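Mutual gliding-motility protein MglA (Myxococcus xanthus DK 1622, PDB 6H17) binds and hydrolyses GTP as a small Ras-like GTPase, an intracellular switch that sets the direction and speed of gliding and coordinates social and adventurous motility. Local coordinates at residues K14-Y18 against R89-G95; G95-V99 against K133-V137. One frame throughout, in Å; residues are numbered along the deposited sequence. Where two conformers were deposited one is given.

Contact 1: residues K14-Y18 against R89-G95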
ATOM      1  N   LYS A  14       3.367  -7.077   6.783  1.00 13.83           N
ATOM      2  CA  LYS A  14       3.201  -5.633   6.663  1.00 13.98           C
ATOM      3  C   LYS A  14       3.007  -5.235   5.214  1.00 12.46           C
ATOM      4  O   LYS A  14       3.821  -5.578   4.348  1.00 12.74           O
ATOM      5  CB  LYS A  14       4.449  -4.964   7.219  1.00 14.30           C
ATOM      6  CG  LYS A  14       4.446  -3.466   7.180  1.00 16.01           C
ATOM      7  CD  LYS A  14       5.663  -2.935   7.922  1.00 20.87           C
ATOM      8  CE  LYS A  14       5.536  -1.475   8.231  1.00 19.51           C
ATOM      9  NZ  LYS A  14       6.691  -0.976   9.030  1.00 17.08           N
ATOM     10  N   ILE A  15       1.928  -4.501   4.952  1.00 11.87           N
ATOM     11  CA  ILE A  15       1.643  -3.929   3.638  1.00 11.70           C
ATOM     12  C   ILE A  15       1.704  -2.416   3.767  1.00 11.70           C
ATOM     13  O   ILE A  15       1.060  -1.853   4.662  1.00 12.54           O
ATOM     14  CB  ILE A  15       0.243  -4.321   3.136  1.00 14.28           C
ATOM     15  CG1 ILE A  15       0.060  -5.832   3.073  1.00 17.73           C
ATOM     16  CG2 ILE A  15      -0.058  -3.636   1.790  1.00 15.20           C
ATOM     17  CD1 ILE A  15       1.039  -6.521   2.292  1.00 23.17           C
ATOM     18  N   VAL A  16       2.460  -1.754   2.888  1.00 11.19           N
ATOM     19  CA  VAL A  16       2.550  -0.294   2.889  1.00 10.94           C
ATOM     20  C   VAL A  16       1.904   0.254   1.617  1.00 11.01           C
ATOM     21  O   VAL A  16       2.274  -0.141   0.502  1.00 11.56           O
ATOM     22  CB  VAL A  16       4.006   0.194   3.029  1.00 11.93           C
ATOM     23  CG1 VAL A  16       4.066   1.715   2.908  1.00 12.84           C
ATOM     24  CG2 VAL A  16       4.576  -0.269   4.359  1.00 13.04           C
ATOM     25  N   TYR A  17       0.963   1.185   1.795  1.00 10.62           N
ATOM     26  CA  TYR A  17       0.383   1.985   0.719  1.00 10.53           C
ATOM     27  C   TYR A  17       1.224   3.244   0.562  1.00 10.42           C
ATOM     28  O   TYR A  17       1.382   4.025   1.519  1.00 11.75           O
ATOM     29  CB  TYR A  17      -1.073   2.311   1.062  1.00 10.35           C
ATOM     30  CG  TYR A  17      -2.043   1.179   0.787  1.00 10.94           C
ATOM     31  CD1 TYR A  17      -2.984   1.271  -0.210  1.00 11.30           C
ATOM     32  CD2 TYR A  17      -2.013   0.005   1.537  1.00 12.42           C
ATOM     33  CE1 TYR A  17      -3.870   0.246  -0.472  1.00 12.10           C
ATOM     34  CE2 TYR A  17      -2.900  -1.017   1.282  1.00 11.31           C
ATOM     35  CZ  TYR A  17      -3.816  -0.894   0.272  1.00 11.74           C
ATOM     36  OH  TYR A  17      -4.669  -1.952   0.037  1.00 12.44           O
ATOM     37  N   TYR A  18       1.737   3.444  -0.642  1.00 11.37           N
ATOM     38  CA  TYR A  18       2.676   4.507  -0.963  1.00 11.10           C
ATOM     39  C   TYR A  18       2.094   5.342  -2.088  1.00 11.95           C
ATOM     40  O   TYR A  18       1.169   4.907  -2.776  1.00 13.69           O
ATOM     41  CB  TYR A  18       3.994   3.879  -1.438  1.00 12.47           C
ATOM     42  CG  TYR A  18       5.278   4.584  -1.081  1.00 12.26           C
ATOM     43  CD1 TYR A  18       5.898   4.354   0.126  1.00 13.38           C
ATOM     44  CD2 TYR A  18       5.892   5.433  -1.975  1.00 12.66           C
ATOM     45  CE1 TYR A  18       7.078   4.957   0.443  1.00 13.24           C
ATOM     46  CE2 TYR A  18       7.088   6.062  -1.671  1.00 13.52           C
ATOM     47  CZ  TYR A  18       7.677   5.812  -0.445  1.00 13.15           C
ATOM     48  OH  TYR A  18       8.889   6.371  -0.090  1.00 14.94           O
ATOM     49  N   ARG A  89       8.388   8.361   5.650  1.00 15.15           N
ATOM     50  CA  ARG A  89       8.194   7.252   4.733  1.00 13.92           C
ATOM     51  C   ARG A  89       9.224   6.166   4.977  1.00 14.55           C
ATOM     52  O   ARG A  89       8.904   4.973   4.938  1.00 15.21           O
ATOM     53  CB  ARG A  89       8.274   7.728   3.285  1.00 14.21           C
ATOM     54  CG  ARG A  89       7.148   8.672   2.902  1.00 14.60           C
ATOM     55  CD  ARG A  89       7.097   8.938   1.416  1.00 12.41           C
ATOM     56  NE  ARG A  89       8.154   9.789   0.900  1.00 14.09           N
ATOM     57  CZ  ARG A  89       8.117  11.108   0.916  1.00 13.76           C
ATOM     58  NH1 ARG A  89       7.106  11.727   1.516  1.00 14.51           N
ATOM     59  NH2 ARG A  89       9.092  11.819   0.366  1.00 15.31           N
ATOM     60  N   LYS A  90      10.474   6.560   5.227  1.00 14.44           N
ATOM     61  CA  LYS A  90      11.526   5.577   5.453  1.00 14.42           C
ATOM     62  C   LYS A  90      11.289   4.785   6.730  1.00 14.93           C
ATOM     63  O   LYS A  90      11.535   3.576   6.767  1.00 17.03           O
ATOM     64  CB  LYS A  90      12.884   6.283   5.451  1.00 15.56           C
ATOM     65  CG  LYS A  90      13.230   6.778   4.056  1.00 17.64           C
ATOM     66  CD  LYS A  90      14.271   7.870   4.034  1.00 22.56           C
ATOM     67  CE  LYS A  90      15.606   7.334   4.441  1.00 23.06           C
ATOM     68  NZ  LYS A  90      16.080   6.287   3.482  1.00 26.14           N
ATOM     69  N   LEU A  91      10.819   5.435   7.795  0.57 15.34           N
ATOM     70  CA  LEU A  91      10.510   4.701   9.015  0.57 15.91           C
ATOM     71  C   LEU A  91       9.435   3.653   8.754  0.57 15.55           C
ATOM     72  O   LEU A  91       9.560   2.490   9.165  0.57 15.87           O
ATOM     73  CB  LEU A  91      10.060   5.669  10.106  0.57 18.92           C
ATOM     74  CG  LEU A  91      11.107   6.637  10.655  0.57 22.15           C
ATOM     75  CD1 LEU A  91      10.508   7.516  11.750  0.57 26.97           C
ATOM     76  CD2 LEU A  91      12.321   5.891  11.176  0.57 28.51           C
ATOM     77  N   ILE A  92       8.375   4.042   8.048  1.00 15.44           N
ATOM     78  CA  ILE A  92       7.225   3.164   7.859  1.00 14.07           C
ATOM     79  C   ILE A  92       7.571   1.986   6.958  1.00 14.64           C
ATOM     80  O   ILE A  92       7.015   0.891   7.114  1.00 14.48           O
ATOM     81  CB  ILE A  92       6.021   3.988   7.350  1.00 14.24           C
ATOM     82  CG1 ILE A  92       5.612   5.021   8.411  1.00 16.66           C
ATOM     83  CG2 ILE A  92       4.855   3.070   6.964  1.00 14.02           C
ATOM     84  CD1 ILE A  92       4.794   6.171   7.874  1.00 16.07           C
ATOM     85  N   LEU A  93       8.478   2.176   6.000  1.00 14.37           N
ATOM     86  CA  LEU A  93       8.810   1.105   5.076  1.00 14.07           C
ATOM     87  C   LEU A  93       9.615  -0.015   5.712  1.00 15.46           C
ATOM     88  O   LEU A  93       9.720  -1.097   5.116  1.00 15.36           O
ATOM     89  CB  LEU A  93       9.600   1.643   3.872  1.00 15.93           C
ATOM     90  CG  LEU A  93       8.818   2.222   2.711  1.00 17.63           C
ATOM     91  CD1 LEU A  93       9.802   2.902   1.751  1.00 17.94           C
ATOM     92  CD2 LEU A  93       8.003   1.155   1.997  1.00 15.79           C
ATOM     93  N   LYS A  94      10.190   0.192   6.889  1.00 15.94           N
ATOM     94  CA  LYS A  94      10.999  -0.863   7.497  1.00 16.33           C
ATOM     95  C   LYS A  94      10.167  -2.127   7.665  1.00 16.46           C
ATOM     96  O   LYS A  94       9.044  -2.075   8.162  1.00 16.66           O
ATOM     97  CB  LYS A  94      11.518  -0.403   8.858  1.00 20.22           C
ATOM     98  CG  LYS A  94      12.611   0.640   8.759  1.00 26.82           C
ATOM     99  CD  LYS A  94      13.093   1.077  10.132  1.00 44.89           C
ATOM    100  CE  LYS A  94      14.211   2.100  10.010  1.00 53.77           C
ATOM    101  NZ  LYS A  94      14.747   2.521  11.336  1.00 59.86           N
ATOM    102  N   GLY A  95      10.724  -3.264   7.246  1.00 16.82           N
ATOM    103  CA  GLY A  95      10.048  -4.536   7.423  1.00 19.35           C
ATOM    104  C   GLY A  95       8.895  -4.797   6.482  1.00 16.07           C
ATOM    105  O   GLY A  95       8.132  -5.738   6.709  1.00 18.17           O
TER

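Contact 2: residues G95-V99 against K133-V137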
ATOM      1  N   GLY A  95      10.724  -3.264   7.246  1.00 16.82           N
ATOM      2  CA  GLY A  95      10.048  -4.536   7.423  1.00 19.35           C
ATOM      3  C   GLY A  95       8.895  -4.797   6.482  1.00 16.07           C
ATOM      4  O   GLY A  95       8.132  -5.738   6.709  1.00 18.17           O
ATOM      5  N   VAL A  96       8.727  -3.996   5.432  1.00 14.25           N
ATOM      6  CA  VAL A  96       7.578  -4.177   4.548  1.00 14.22           C
ATOM      7  C   VAL A  96       7.650  -5.525   3.844  1.00 13.70           C
ATOM      8  O   VAL A  96       8.724  -5.977   3.421  1.00 16.36           O
ATOM      9  CB  VAL A  96       7.493  -3.009   3.549  1.00 13.44           C
ATOM     10  CG1 VAL A  96       8.738  -2.964   2.646  1.00 16.29           C
ATOM     11  CG2 VAL A  96       6.222  -3.119   2.706  1.00 14.59           C
ATOM     12  N   ASP A  97       6.490  -6.165   3.697  1.00 12.92           N
ATOM     13  CA  ASP A  97       6.353  -7.407   2.940  1.00 14.68           C
ATOM     14  C   ASP A  97       5.690  -7.223   1.589  1.00 13.74           C
ATOM     15  O   ASP A  97       5.938  -8.025   0.682  1.00 15.60           O
ATOM     16  CB  ASP A  97       5.561  -8.434   3.750  1.00 14.90           C
ATOM     17  CG  ASP A  97       6.246  -8.769   5.041  1.00 16.55           C
ATOM     18  OD1 ASP A  97       7.419  -9.199   4.987  1.00 17.95           O
ATOM     19  OD2 ASP A  97       5.666  -8.544   6.113  1.00 16.67           O
ATOM     20  N   GLY A  98       4.841  -6.226   1.433  1.00 13.28           N
ATOM     21  CA  GLY A  98       4.260  -5.932   0.132  1.00 13.23           C
ATOM     22  C   GLY A  98       3.906  -4.468   0.057  1.00 12.25           C
ATOM     23  O   GLY A  98       3.635  -3.832   1.081  1.00 12.37           O
ATOM     24  N   VAL A  99       3.894  -3.937  -1.162  1.00 11.13           N
ATOM     25  CA  VAL A  99       3.617  -2.523  -1.387  1.00 11.73           C
ATOM     26  C   VAL A  99       2.490  -2.352  -2.391  1.00 11.51           C
ATOM     27  O   VAL A  99       2.407  -3.069  -3.396  1.00 12.11           O
ATOM     28  CB  VAL A  99       4.871  -1.780  -1.883  1.00 12.84           C
ATOM     29  CG1 VAL A  99       4.544  -0.356  -2.293  1.00 17.03           C
ATOM     30  CG2 VAL A  99       5.948  -1.774  -0.819  1.00 15.82           C
ATOM     31  N   LYS A 133      11.587  -7.122  -6.908  1.00 25.98           N
ATOM     32  CA  LYS A 133      11.395  -8.456  -6.363  1.00 34.61           C
ATOM     33  C   LYS A 133      10.237  -8.567  -5.388  1.00 40.91           C
ATOM     34  O   LYS A 133       9.648  -9.642  -5.263  1.00 49.01           O
ATOM     35  CB  LYS A 133      12.669  -8.890  -5.634  1.00 40.63           C
ATOM     36  CG  LYS A 133      13.874  -9.004  -6.540  1.00 51.54           C
ATOM     37  CD  LYS A 133      15.016  -9.673  -5.801  1.00 54.79           C
ATOM     38  CE  LYS A 133      16.287  -8.845  -5.837  1.00 60.95           C
ATOM     39  NZ  LYS A 133      17.305  -9.460  -6.731  1.00 65.71           N
ATOM     40  N   ILE A 134       9.894  -7.485  -4.704  1.00 22.93           N
ATOM     41  CA  ILE A 134       8.931  -7.511  -3.605  1.00 20.31           C
ATOM     42  C   ILE A 134       7.512  -7.633  -4.154  1.00 16.48           C
ATOM     43  O   ILE A 134       7.218  -7.137  -5.253  1.00 18.91           O
ATOM     44  CB  ILE A 134       9.120  -6.255  -2.732  1.00 21.13           C
ATOM     45  CG1 ILE A 134       8.452  -6.391  -1.366  1.00 30.74           C
ATOM     46  CG2 ILE A 134       8.591  -5.038  -3.436  1.00 20.64           C
ATOM     47  CD1 ILE A 134       8.696  -5.187  -0.456  1.00 40.86           C
ATOM     48  N   PRO A 135       6.600  -8.286  -3.437  1.00 15.24           N
ATOM     49  CA  PRO A 135       5.176  -8.196  -3.795  1.00 15.85           C
ATOM     50  C   PRO A 135       4.745  -6.746  -3.952  1.00 14.20           C
ATOM     51  O   PRO A 135       4.942  -5.923  -3.050  1.00 14.13           O
ATOM     52  CB  PRO A 135       4.487  -8.867  -2.608  1.00 14.89           C
ATOM     53  CG  PRO A 135       5.499  -9.920  -2.200  1.00 15.39           C
ATOM     54  CD  PRO A 135       6.816  -9.225  -2.313  1.00 14.86           C
ATOM     55  N   TYR A 136       4.153  -6.429  -5.107  1.00 14.06           N
ATOM     56  CA  TYR A 136       3.945  -5.039  -5.504  1.00 13.64           C
ATOM     57  C   TYR A 136       2.802  -4.960  -6.497  1.00 13.90           C
ATOM     58  O   TYR A 136       2.792  -5.670  -7.503  1.00 14.21           O
ATOM     59  CB  TYR A 136       5.249  -4.493  -6.107  1.00 15.28           C
ATOM     60  CG  TYR A 136       5.119  -3.167  -6.816  1.00 14.91           C
ATOM     61  CD1 TYR A 136       4.397  -2.138  -6.260  1.00 17.05           C
ATOM     62  CD2 TYR A 136       5.728  -2.949  -8.047  1.00 16.84           C
ATOM     63  CE1 TYR A 136       4.247  -0.927  -6.906  1.00 19.52           C
ATOM     64  CE2 TYR A 136       5.598  -1.727  -8.705  1.00 18.43           C
ATOM     65  CZ  TYR A 136       4.848  -0.729  -8.118  1.00 18.11           C
ATOM     66  OH  TYR A 136       4.674   0.503  -8.721  1.00 19.38           O
ATOM     67  N   VAL A 137       1.843  -4.091  -6.210  1.00 12.10           N
ATOM     68  CA  VAL A 137       0.680  -3.842  -7.057  1.00 11.92           C
ATOM     69  C   VAL A 137       0.540  -2.344  -7.208  1.00 12.04           C
ATOM     70  O   VAL A 137       0.816  -1.590  -6.267  1.00 12.72           O
ATOM     71  CB  VAL A 137      -0.592  -4.446  -6.436  1.00 13.67           C
ATOM     72  CG1 VAL A 137      -1.849  -4.080  -7.223  1.00 20.09           C
ATOM     73  CG2 VAL A 137      -0.439  -5.971  -6.295  1.00 16.79           C
TER

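Contact 1: residues K14-Y18 against R89-G95
Lys-14 NZ is gripped by two backbone carbonyls where helix 86-93 gives way to the turn before Gly-95, standing 2.7 Å from Ile-92 O and 2.7 Å from Lys-94 O. The two bonds differ in geometry. NZ lies in the carbonyl plane of Lys-94, with a C=O...N angle of 158°. From the carbonyl plane of Ile-92 it is tilted by 34°. The Lys-14 side chain leaves CA with CG opposite the backbone N and stays extended beyond it, which carries the ammonium across from the strand to this turn. The partial negative charge expected there would favour the charged lysine. A methionine in its place would probably leave both carbonyls without this donor and the turn less firmly tied to the strand. Further along, Val-16 CG1 meets Leu-93 CD2 at 4.1 Å, the two side chains crossing at about a right angle. Tyr-18 CE1 lies 3.7 Å from Leu-93 CD1. Tyr-18 OH sits at the edge of the Arg-89 guanidinium, near its plane, which is nearly perpendicular to the ring. Asn-119 OD1 bonds both Tyr-18 OH and Arg-89 NE, while Arg-89 NH1 reaches Gln-82 O. Strand 14-18 and helix 89-93 run roughly antiparallel, their axes 9.9 Å apart; helix 110-125 packs against Tyr-18 and Leu-93, and Tyr-77 of strand 71-78 makes a cation-pi contact with Lys-14.

Contact 2: residues G95-V99 against K133-V137
Val-99 uses both its backbone N and its backbone O to bond segment 133-137: the N donates to Pro-135 O at 2.9 Å (N-H...O 159°), and the O accepts from Val-137 N at 3.0 Å (161°). These bonds straddle Tyr-136, as expected of a parallel bridge, and the CA atoms of Val-99 and Tyr-136 are 4.8 Å apart. Val-99 O also lies in the plane of the Tyr-136 ring, 3.6 Å from Tyr-136 CD1 at its edge; a Tyr-136 chi1 of 168° swings the ring away from its own N, which turns this edge toward the Val-99 carbonyl. Before the bridge the side chains meet through carbon. Ile-134 CD1 meets Val-96 CG1 at 3.8 Å, with the side chains at about a right angle, and the Pro-135 ring abuts Asp-97 O through CD at 3.3 Å. The next shell positions both segments: Asp-97 OD1 takes a bond from Ser-2 N, Leu-120 of helix 110-125 packs on Val-99, and Leu-186 and Val-187 of helix 176-193 pack on Pro-135. Since proline has no N-H to donate, Asp-97 O meets only carbon atoms of Ile-134 and Pro-135 within this contact, and the regular parallel ladder starts with the Pro-135 carbonyl.

Overall arrangement
Contacts 1 and 2 follow one another along the chain, share Gly-95, and have centres about 9 Å apart. Segment 89-95 carries the chain from helix 86-93 through Gly-95 toward strand 98-104, which contact 2 pairs with strand 136-141. Strand 10-18 lies beside strand 98-104 on the same sheet, so the two contacts also meet laterally: Val-16 N is 3.0 Å from Gly-98 O, a probable hydrogen bond. Helix 110-125 completes the beta-alpha-beta crossover from strand 98-104 to strand 136-141. Both contacts thus belong to the core of the Ras-like P-loop fold, and strand 10-18 leads directly into the predicted GTP-binding loop that starts at Gly-19.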